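Side-chain contacts in enoyl-CoA hydratase/isomerase family protein (Bacillus anthracis, PDB 3KQF), which probably catalyses the reversible hydration of trans-2-enoyl-CoA to 3-hydroxyacyl-CoA, as a trimeric member of the crotonase family: residues A[208-213]-A[242-247]; A[102-107]-A[202-207]; A[18-23]-A[46-51]. All blocks are in the same frame, centred on the assembly; numbering follows the deposited sequence.

Contact 1 (A[208-213]-A[242-247]); sequences GPIAVR and IHTKDR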
loop_
_atom_site.group_PDB
_atom_site.type_symbol
_atom_site.label_atom_id
_atom_site.label_comp_id
_atom_site.label_asym_id
_atom_site.label_seq_id
_atom_site.Cartn_x
_atom_site.Cartn_y
_atom_site.Cartn_z
ATOM N N GLY A 208 -20.546 0.597 18.177
ATOM C CA GLY A 208 -21.880 0.731 17.566
ATOM C C GLY A 208 -21.987 -0.155 16.345
ATOM O O GLY A 208 -21.244 0.037 15.412
ATOM N N PRO A 209 -22.923 -1.136 16.352
ATOM C CA PRO A 209 -22.949 -2.060 15.206
ATOM C C PRO A 209 -23.331 -1.446 13.876
ATOM O O PRO A 209 -22.881 -1.928 12.846
ATOM C CB PRO A 209 -23.939 -3.161 15.629
ATOM C CG PRO A 209 -24.726 -2.587 16.746
ATOM C CD PRO A 209 -23.887 -1.500 17.398
ATOM N N ILE A 210 -24.193 -0.430 13.875
ATOM C CA ILE A 210 -24.563 0.227 12.613
ATOM C C ILE A 210 -23.320 0.950 12.098
ATOM O O ILE A 210 -22.984 0.879 10.910
ATOM C CB ILE A 210 -25.736 1.215 12.807
ATOM C CG1 ILE A 210 -27.000 0.457 13.204
ATOM C CG2 ILE A 210 -25.949 2.043 11.556
ATOM C CD1 ILE A 210 -28.179 1.350 13.503
ATOM N N ALA A 211 -22.588 1.577 13.014
ATOM C CA ALA A 211 -21.366 2.316 12.693
ATOM C C ALA A 211 -20.251 1.392 12.155
ATOM O O ALA A 211 -19.618 1.688 11.139
ATOM C CB ALA A 211 -20.866 3.080 13.948
ATOM N N VAL A 212 -20.056 0.251 12.814
ATOM C CA VAL A 212 -19.035 -0.711 12.392
ATOM C C VAL A 212 -19.380 -1.249 10.995
ATOM O O VAL A 212 -18.509 -1.329 10.122
ATOM C CB VAL A 212 -18.862 -1.854 13.404
ATOM C CG1 VAL A 212 -17.954 -2.983 12.846
ATOM C CG2 VAL A 212 -18.299 -1.326 14.729
ATOM N N ARG A 213 -20.641 -1.617 10.792
ATOM C CA ARG A 213 -21.087 -2.140 9.492
ATOM C C ARG A 213 -20.922 -1.107 8.390
ATOM O O ARG A 213 -20.460 -1.436 7.291
ATOM C CB ARG A 213 -22.546 -2.629 9.553
ATOM C CG ARG A 213 -22.710 -3.851 10.456
ATOM C CD ARG A 213 -24.002 -4.624 10.158
ATOM N NE ARG A 213 -24.154 -5.808 11.005
ATOM C CZ ARG A 213 -25.023 -6.799 10.786
ATOM N NH1 ARG A 213 -25.808 -6.797 9.709
ATOM N NH2 ARG A 213 -25.083 -7.826 11.629
ATOM N N ILE A 242 -25.850 9.435 11.875
ATOM C CA ILE A 242 -26.258 10.647 12.597
ATOM C C ILE A 242 -27.669 10.659 13.199
ATOM O O ILE A 242 -27.866 11.320 14.214
ATOM C CB ILE A 242 -25.970 11.960 11.811
ATOM C CG1 ILE A 242 -26.643 11.962 10.437
ATOM C CG2 ILE A 242 -24.469 12.158 11.695
ATOM C CD1 ILE A 242 -26.336 13.222 9.631
ATOM N N HIS A 243 -28.625 9.928 12.617
ATOM C CA HIS A 243 -30.010 9.902 13.145
ATOM C C HIS A 243 -30.288 8.697 14.058
ATOM O O HIS A 243 -31.398 8.544 14.567
ATOM C CB HIS A 243 -31.019 9.896 11.976
ATOM C CG HIS A 243 -32.456 9.997 12.401
ATOM N ND1 HIS A 243 -33.171 8.919 12.882
ATOM C CD2 HIS A 243 -33.322 11.040 12.379
ATOM C CE1 HIS A 243 -34.407 9.298 13.157
ATOM N NE2 HIS A 243 -34.526 10.580 12.858
ATOM N N THR A 244 -29.279 7.870 14.306
ATOM C CA THR A 244 -29.471 6.653 15.100
ATOM C C THR A 244 -29.577 6.904 16.593
ATOM O O THR A 244 -29.059 7.891 17.100
ATOM C CB THR A 244 -28.325 5.622 14.846
ATOM O OG1 THR A 244 -27.062 6.157 15.265
ATOM C CG2 THR A 244 -28.252 5.245 13.371
ATOM N N LYS A 245 -30.288 6.014 17.278
ATOM C CA LYS A 245 -30.421 6.082 18.726
ATOM C C LYS A 245 -29.066 5.721 19.348
ATOM O O LYS A 245 -28.693 6.261 20.379
ATOM C CB LYS A 245 -31.516 5.141 19.232
ATOM C CG LYS A 245 -32.906 5.489 18.746
ATOM C CD LYS A 245 -33.981 4.681 19.478
ATOM C CE LYS A 245 -35.382 5.053 18.984
ATOM N NZ LYS A 245 -36.462 4.287 19.687
ATOM N N ASP A 246 -28.323 4.819 18.707
ATOM C CA ASP A 246 -26.988 4.453 19.209
ATOM C C ASP A 246 -26.064 5.679 19.294
ATOM O O ASP A 246 -25.320 5.821 20.262
ATOM C CB ASP A 246 -26.338 3.337 18.376
ATOM C CG ASP A 246 -26.828 1.930 18.752
ATOM O OD1 ASP A 246 -27.478 1.757 19.806
ATOM O OD2 ASP A 246 -26.508 0.977 17.986
ATOM N N ARG A 247 -26.123 6.584 18.313
ATOM C CA ARG A 247 -25.291 7.799 18.376
ATOM C C ARG A 247 -25.615 8.615 19.616
ATOM O O ARG A 247 -24.718 9.151 20.271
ATOM C CB ARG A 247 -25.473 8.670 17.134
ATOM C CG ARG A 247 -24.762 10.000 17.221
ATOM C CD ARG A 247 -24.979 10.811 15.968
ATOM N NE ARG A 247 -24.502 12.185 16.118
ATOM C CZ ARG A 247 -25.208 13.186 16.640
ATOM N NH1 ARG A 247 -24.666 14.395 16.722
ATOM N NH2 ARG A 247 -26.448 12.991 17.086
HETATM O O HOH W 1 -24.633 1.556 16.094
#

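Contact 2 (A[102-107]-A[202-207]); sequences PQPVIA and EKIASN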
loop_
_atom_site.group_PDB
_atom_site.type_symbol
_atom_site.label_atom_id
_atom_site.label_comp_id
_atom_site.label_asym_id
_atom_site.label_seq_id
_atom_site.Cartn_x
_atom_site.Cartn_y
_atom_site.Cartn_z
ATOM N N PRO A 102 -21.779 -8.503 6.307
ATOM C CA PRO A 102 -21.837 -7.168 6.871
ATOM C C PRO A 102 -20.933 -7.013 8.071
ATOM O O PRO A 102 -20.460 -5.911 8.371
ATOM C CB PRO A 102 -23.314 -7.024 7.307
ATOM C CG PRO A 102 -23.854 -8.383 7.342
ATOM C CD PRO A 102 -23.095 -9.167 6.322
ATOM N N GLN A 103 -20.689 -8.114 8.764
ATOM C CA GLN A 103 -19.872 -8.068 9.957
ATOM C C GLN A 103 -18.379 -8.114 9.656
ATOM O O GLN A 103 -17.969 -8.708 8.662
ATOM C CB GLN A 103 -20.149 -9.281 10.846
ATOM C CG GLN A 103 -21.574 -9.473 11.340
ATOM C CD GLN A 103 -22.469 -10.277 10.402
ATOM O OE1 GLN A 103 -22.117 -10.563 9.259
ATOM N NE2 GLN A 103 -23.650 -10.650 10.906
ATOM N N PRO A 104 -17.564 -7.520 10.539
ATOM C CA PRO A 104 -16.118 -7.735 10.400
ATOM C C PRO A 104 -15.812 -9.244 10.575
ATOM O O PRO A 104 -16.468 -9.930 11.380
ATOM C CB PRO A 104 -15.541 -6.947 11.574
ATOM C CG PRO A 104 -16.499 -5.856 11.796
ATOM C CD PRO A 104 -17.852 -6.510 11.576
ATOM N N VAL A 105 -14.816 -9.743 9.852
ATOM C CA VAL A 105 -14.424 -11.138 9.925
ATOM C C VAL A 105 -12.946 -11.179 10.249
ATOM O O VAL A 105 -12.129 -10.539 9.561
ATOM C CB VAL A 105 -14.714 -11.904 8.567
ATOM C CG1 VAL A 105 -14.259 -13.353 8.655
ATOM C CG2 VAL A 105 -16.198 -11.782 8.152
ATOM N N ILE A 106 -12.610 -11.859 11.338
ATOM C CA ILE A 106 -11.234 -11.982 11.814
ATOM C C ILE A 106 -10.748 -13.383 11.561
ATOM O O ILE A 106 -11.415 -14.343 11.930
ATOM C CB ILE A 106 -11.158 -11.704 13.348
ATOM C CG1 ILE A 106 -11.774 -10.328 13.677
ATOM C CG2 ILE A 106 -9.738 -11.788 13.831
ATOM C CD1 ILE A 106 -11.835 -10.001 15.206
ATOM N N ALA A 107 -9.611 -13.504 10.881
ATOM C CA ALA A 107 -8.990 -14.785 10.654
ATOM C C ALA A 107 -8.059 -15.090 11.831
ATOM O O ALA A 107 -7.226 -14.252 12.211
ATOM C CB ALA A 107 -8.181 -14.778 9.331
ATOM N N GLU A 202 -14.653 -9.107 20.874
ATOM C CA GLU A 202 -15.491 -8.506 21.927
ATOM C C GLU A 202 -15.401 -6.985 21.917
ATOM O O GLU A 202 -16.399 -6.295 22.134
ATOM C CB GLU A 202 -15.123 -9.042 23.327
ATOM C CG GLU A 202 -15.547 -10.467 23.591
ATOM C CD GLU A 202 -15.091 -10.962 24.949
ATOM O OE1 GLU A 202 -14.104 -10.415 25.507
ATOM O OE2 GLU A 202 -15.703 -11.917 25.444
ATOM N N LYS A 203 -14.206 -6.450 21.686
ATOM C CA LYS A 203 -14.058 -5.001 21.604
ATOM C C LYS A 203 -14.885 -4.451 20.453
ATOM O O LYS A 203 -15.661 -3.515 20.627
ATOM C CB LYS A 203 -12.600 -4.590 21.420
ATOM C CG LYS A 203 -12.400 -3.077 21.236
ATOM C CD LYS A 203 -13.061 -2.256 22.342
ATOM C CE LYS A 203 -12.675 -0.799 22.246
ATOM N NZ LYS A 203 -13.203 0.072 23.326
ATOM N N ILE A 204 -14.738 -5.052 19.280
ATOM C CA ILE A 204 -15.484 -4.584 18.094
ATOM C C ILE A 204 -16.988 -4.726 18.333
ATOM O O ILE A 204 -17.766 -3.833 17.977
ATOM C CB ILE A 204 -15.028 -5.325 16.817
ATOM C CG1 ILE A 204 -13.566 -4.995 16.539
ATOM C CG2 ILE A 204 -15.895 -4.920 15.624
ATOM C CD1 ILE A 204 -12.895 -5.845 15.434
ATOM N N ALA A 205 -17.387 -5.823 18.981
ATOM C CA ALA A 205 -18.794 -6.050 19.321
ATOM C C ALA A 205 -19.367 -5.001 20.283
ATOM O O ALA A 205 -20.587 -4.817 20.330
ATOM C CB ALA A 205 -18.981 -7.465 19.915
ATOM N N SER A 206 -18.518 -4.372 21.108
ATOM C CA SER A 206 -18.989 -3.343 22.043
ATOM C C SER A 206 -19.147 -1.967 21.361
ATOM O O SER A 206 -19.723 -1.046 21.941
ATOM C CB SER A 206 -18.071 -3.240 23.278
ATOM O OG SER A 206 -16.781 -2.758 22.910
ATOM N N ASN A 207 -18.615 -1.810 20.153
ATOM C CA ASN A 207 -18.782 -0.557 19.409
ATOM C C ASN A 207 -20.139 -0.556 18.699
ATOM O O ASN A 207 -20.837 -1.584 18.676
ATOM C CB ASN A 207 -17.614 -0.330 18.455
ATOM C CG ASN A 207 -16.329 -0.070 19.195
ATOM O OD1 ASN A 207 -16.355 0.367 20.365
ATOM N ND2 ASN A 207 -15.193 -0.350 18.545
#

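Contact 3 (A[18-23]-A[46-51]); sequences HVVKIS and TQINEE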
loop_
_atom_site.group_PDB
_atom_site.type_symbol
_atom_site.label_atom_id
_atom_site.label_comp_id
_atom_site.label_asym_id
_atom_site.label_seq_id
_atom_site.Cartn_x
_atom_site.Cartn_y
_atom_site.Cartn_z
ATOM N N HIS A 18 -22.819 -11.927 20.618
ATOM C CA HIS A 18 -22.586 -11.110 19.412
ATOM C C HIS A 18 -21.426 -11.613 18.536
ATOM O O HIS A 18 -21.117 -11.007 17.507
ATOM C CB HIS A 18 -22.343 -9.631 19.743
ATOM C CG HIS A 18 -23.420 -8.995 20.563
ATOM N ND1 HIS A 18 -23.183 -8.472 21.816
ATOM C CD2 HIS A 18 -24.737 -8.809 20.322
ATOM C CE1 HIS A 18 -24.305 -7.981 22.304
ATOM N NE2 HIS A 18 -25.265 -8.177 21.420
ATOM N N VAL A 19 -20.776 -12.701 18.943
ATOM C CA VAL A 19 -19.632 -13.238 18.179
ATOM C C VAL A 19 -19.849 -14.693 17.794
ATOM O O VAL A 19 -20.236 -15.506 18.639
ATOM C CB VAL A 19 -18.323 -13.143 18.999
ATOM C CG1 VAL A 19 -17.135 -13.732 18.224
ATOM C CG2 VAL A 19 -18.051 -11.684 19.372
ATOM N N VAL A 20 -19.618 -15.012 16.514
ATOM C CA VAL A 20 -19.727 -16.378 16.024
ATOM C C VAL A 20 -18.345 -16.814 15.556
ATOM O O VAL A 20 -17.644 -16.033 14.910
ATOM C CB VAL A 20 -20.770 -16.532 14.870
ATOM C CG1 VAL A 20 -20.405 -15.714 13.686
ATOM C CG2 VAL A 20 -20.942 -18.024 14.498
ATOM N N LYS A 21 -17.946 -18.030 15.910
ATOM C CA LYS A 21 -16.636 -18.580 15.527
ATOM C C LYS A 21 -16.881 -19.780 14.650
ATOM O O LYS A 21 -17.531 -20.746 15.081
ATOM C CB LYS A 21 -15.825 -18.999 16.767
ATOM C CG LYS A 21 -14.447 -19.557 16.443
ATOM C CD LYS A 21 -13.666 -20.034 17.663
ATOM C CE LYS A 21 -14.261 -21.290 18.263
ATOM N NZ LYS A 21 -13.347 -21.913 19.246
ATOM N N ILE A 22 -16.410 -19.704 13.410
ATOM C CA ILE A 22 -16.540 -20.782 12.453
ATOM C C ILE A 22 -15.188 -21.490 12.367
ATOM O O ILE A 22 -14.175 -20.838 12.142
ATOM C CB ILE A 22 -16.890 -20.254 11.054
ATOM C CG1 ILE A 22 -18.168 -19.403 11.100
ATOM C CG2 ILE A 22 -17.047 -21.416 10.092
ATOM C CD1 ILE A 22 -18.515 -18.743 9.786
ATOM N N SER A 23 -15.167 -22.802 12.582
ATOM C CA SER A 23 -13.918 -23.556 12.538
ATOM C C SER A 23 -13.921 -24.614 11.434
ATOM O O SER A 23 -14.803 -25.493 11.416
ATOM C CB SER A 23 -13.673 -24.259 13.877
ATOM O OG SER A 23 -13.696 -23.375 14.973
ATOM N N THR A 46 -24.564 -17.726 4.521
ATOM C CA THR A 46 -25.892 -17.192 4.151
ATOM C C THR A 46 -26.728 -16.898 5.383
ATOM O O THR A 46 -27.483 -15.926 5.408
ATOM C CB THR A 46 -26.671 -18.162 3.246
ATOM O OG1 THR A 46 -25.909 -18.422 2.073
ATOM C CG2 THR A 46 -28.044 -17.588 2.838
ATOM N N GLN A 47 -26.612 -17.750 6.396
ATOM C CA GLN A 47 -27.346 -17.559 7.647
ATOM C C GLN A 47 -26.805 -16.335 8.409
ATOM O O GLN A 47 -27.553 -15.445 8.777
ATOM C CB GLN A 47 -27.259 -18.837 8.496
ATOM C CG GLN A 47 -28.003 -18.780 9.825
ATOM C CD GLN A 47 -28.202 -20.162 10.461
ATOM O OE1 GLN A 47 -27.575 -21.149 10.058
ATOM N NE2 GLN A 47 -29.081 -20.231 11.464
ATOM N N ILE A 48 -25.495 -16.283 8.599
ATOM C CA ILE A 48 -24.848 -15.174 9.310
ATOM C C ILE A 48 -25.103 -13.819 8.631
ATOM O O ILE A 48 -25.283 -12.797 9.304
ATOM C CB ILE A 48 -23.338 -15.433 9.459
ATOM C CG1 ILE A 48 -23.112 -16.659 10.348
ATOM C CG2 ILE A 48 -22.645 -14.202 10.065
ATOM C CD1 ILE A 48 -21.692 -17.225 10.284
ATOM N N ASN A 49 -25.174 -13.831 7.300
ATOM C CA ASN A 49 -25.449 -12.632 6.529
ATOM C C ASN A 49 -26.752 -11.923 6.987
ATOM O O ASN A 49 -26.852 -10.693 6.913
ATOM C CB ASN A 49 -25.511 -12.994 5.032
ATOM C CG ASN A 49 -25.449 -11.792 4.139
ATOM O OD1 ASN A 49 -24.384 -11.193 3.973
ATOM N ND2 ASN A 49 -26.561 -11.482 3.477
ATOM N N GLU A 50 -27.716 -12.709 7.474
ATOM C CA GLU A 50 -29.009 -12.196 7.927
ATOM C C GLU A 50 -29.160 -12.123 9.451
ATOM O O GLU A 50 -30.255 -11.870 9.953
ATOM C CB GLU A 50 -30.127 -13.069 7.338
ATOM C CG GLU A 50 -30.161 -13.055 5.819
ATOM C CD GLU A 50 -30.565 -11.704 5.256
ATOM O OE1 GLU A 50 -31.645 -11.195 5.630
ATOM O OE2 GLU A 50 -29.824 -11.168 4.406
ATOM N N GLU A 51 -28.070 -12.329 10.182
ATOM C CA GLU A 51 -28.111 -12.282 11.650
ATOM C C GLU A 51 -27.782 -10.897 12.207
ATOM O O GLU A 51 -26.621 -10.530 12.324
ATOM C CB GLU A 51 -27.166 -13.319 12.259
ATOM C CG GLU A 51 -27.678 -14.748 12.206
ATOM C CD GLU A 51 -26.670 -15.757 12.757
ATOM O OE1 GLU A 51 -25.553 -15.351 13.163
ATOM O OE2 GLU A 51 -26.992 -16.960 12.775
#

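Contact 1 (A[208-213]-A[242-247])
Ile210 and Thr244 meet tip to tip: the CD1 methyl of the isoleucine lies 3.9 Å from CG2 of Thr244. CD1 gets there because CG1 stands anti to the carbonyl carbon and the chain then runs on extended (chi2 176°). Beside this apolar touch, the Asp246 side chain crosses the Pro209 ring at about a right angle, with OD2 3.7 Å from Pro209 CD. A water bridges the two segments. It accepts from Ile210 N at 3.0 Å and donates to Asp246 OD2 at 2.7 Å, so it serves an amide in the first turn of helix 209-222, where no earlier turn supplies a carbonyl. The starts of two helices lie next to each other here, within the C-terminal helical region, which in crotonase-fold enzymes takes part in trimer formation; Ala211 and Arg247 pack on the second subunit. Gly208 is the N-cap of one helix and Thr244 that of the other. Placed between the backbone N and the carbonyl carbon (chi1 63°), Thr244 OG1 accepts from Arg247 N at 3.2 Å with a fairly bent 150° bond, and it is also hydrogen-bonded to Val241 O. The Asp246 carboxylate is also held by the C-terminal tail, OD1 by Lys263 N and OD2 by Gly264 N, and its negative charge near the start of helix 209-222 would probably suit that helix's dipole.

Contact 2 (A[102-107]-A[202-207])
The puckered pyrrolidine ring of Pro104 meets the helix through one corner: its CG lies 4.0 Å from the CG2 branch of Ile204, the two side chains sliding past each other in opposite directions. Val212 of the following helix also reaches the Pro104 ring, and Tyr168 of the second subunit packs on it. The planar amide of Asn207 works differently, its ND2 being hydrogen-bonded to the carbonyls of Tyr168 and Thr169 of the second subunit. Ile204 divides its contacts between two branches. With CG1 beside the backbone N (chi1 -64°), CG2 stands anti to that nitrogen and meets the proline, while the other branch carries CD1 to 4.3 Å from Ile106 CD1, a looser methyl-to-methyl approach. Val56 and Phe126, from the strands on either side of strand 105-109, add further apolar surface to Ile204, so this residue sits over three neighbouring strands. No hydrogen bond links the two segments, while within the helical one Ser206 OG donates to Lys203 O at 2.7 Å, an oxygen that Ser206 N also reaches at 3.0 Å. The whole is a helix-on-sheet packing of the crotonase fold, in which helix 193-206 lies against the central parallel strands and Asn207, just beyond it, engages the subunit interface.

Contact 3 (A[18-23]-A[46-51])
Ile48 reaches from its helix toward Val20 and Ile22, and one methyl does the work: CD1 lies 3.6 Å from Ile22 CD1 and 3.9 Å from Val20 CG1, tip to tip in both cases. The two strand residues, alternate positions with Lys21 between them, point to the same side of the sheet and offer neighbouring methyls. Val20 presents CG1 because its chi1 of 61° sets that methyl between the backbone N and the carbonyl carbon, while the chains of Ile22 and Ile48 both run on nearly extended beyond CG1. Val57, on the next strand, touches Val20 and Ile48 as well, so the buried core joins all three elements of the beta-alpha-beta unit made by strand 19-24, helix 35-49 and strand 56-61. The packing relaxes toward the end of the helix. Glu51 comes no closer to the strand segment than 5.2 Å, and its carboxylate instead has OE1 hydrogen-bonded to Thr54 OG1. Thr46, Gln47 and Glu50 are exposed to solvent. On the other side of the strand, Lys21 points away from the helix and forms a salt bridge with Glu194. The segments share no hydrogen bond; between them only apolar contacts form, whereas Glu51 and Lys21 are paired with Thr54 and Glu194 outside them, an association that should depend on shape and burial more than on direction.

How the contacts relate
Along the chain contact 3 comes first, then 102-107, then 202-207 followed at once by 208-213, with 242-247 last; the short turn at Asn207 and Gly208 joins helix 193-206 to helix 209-222. Contacts 2 and 3 have centres about 11 Å apart and both pack a helix on the six-stranded sheet; contact 1 lies among the C-terminal helices, its centre about 14 Å from that of contact 2 and about 20 Å from that of contact 3. Two polar side chains tie them together: Gln103 NE2 is 3.1 Å from Ile48 O, and Arg213 NH2 is 3.2 Å from Glu51 O. Contacts 1 and 2 touch the second subunit, linking the sheet core to the trimer interface.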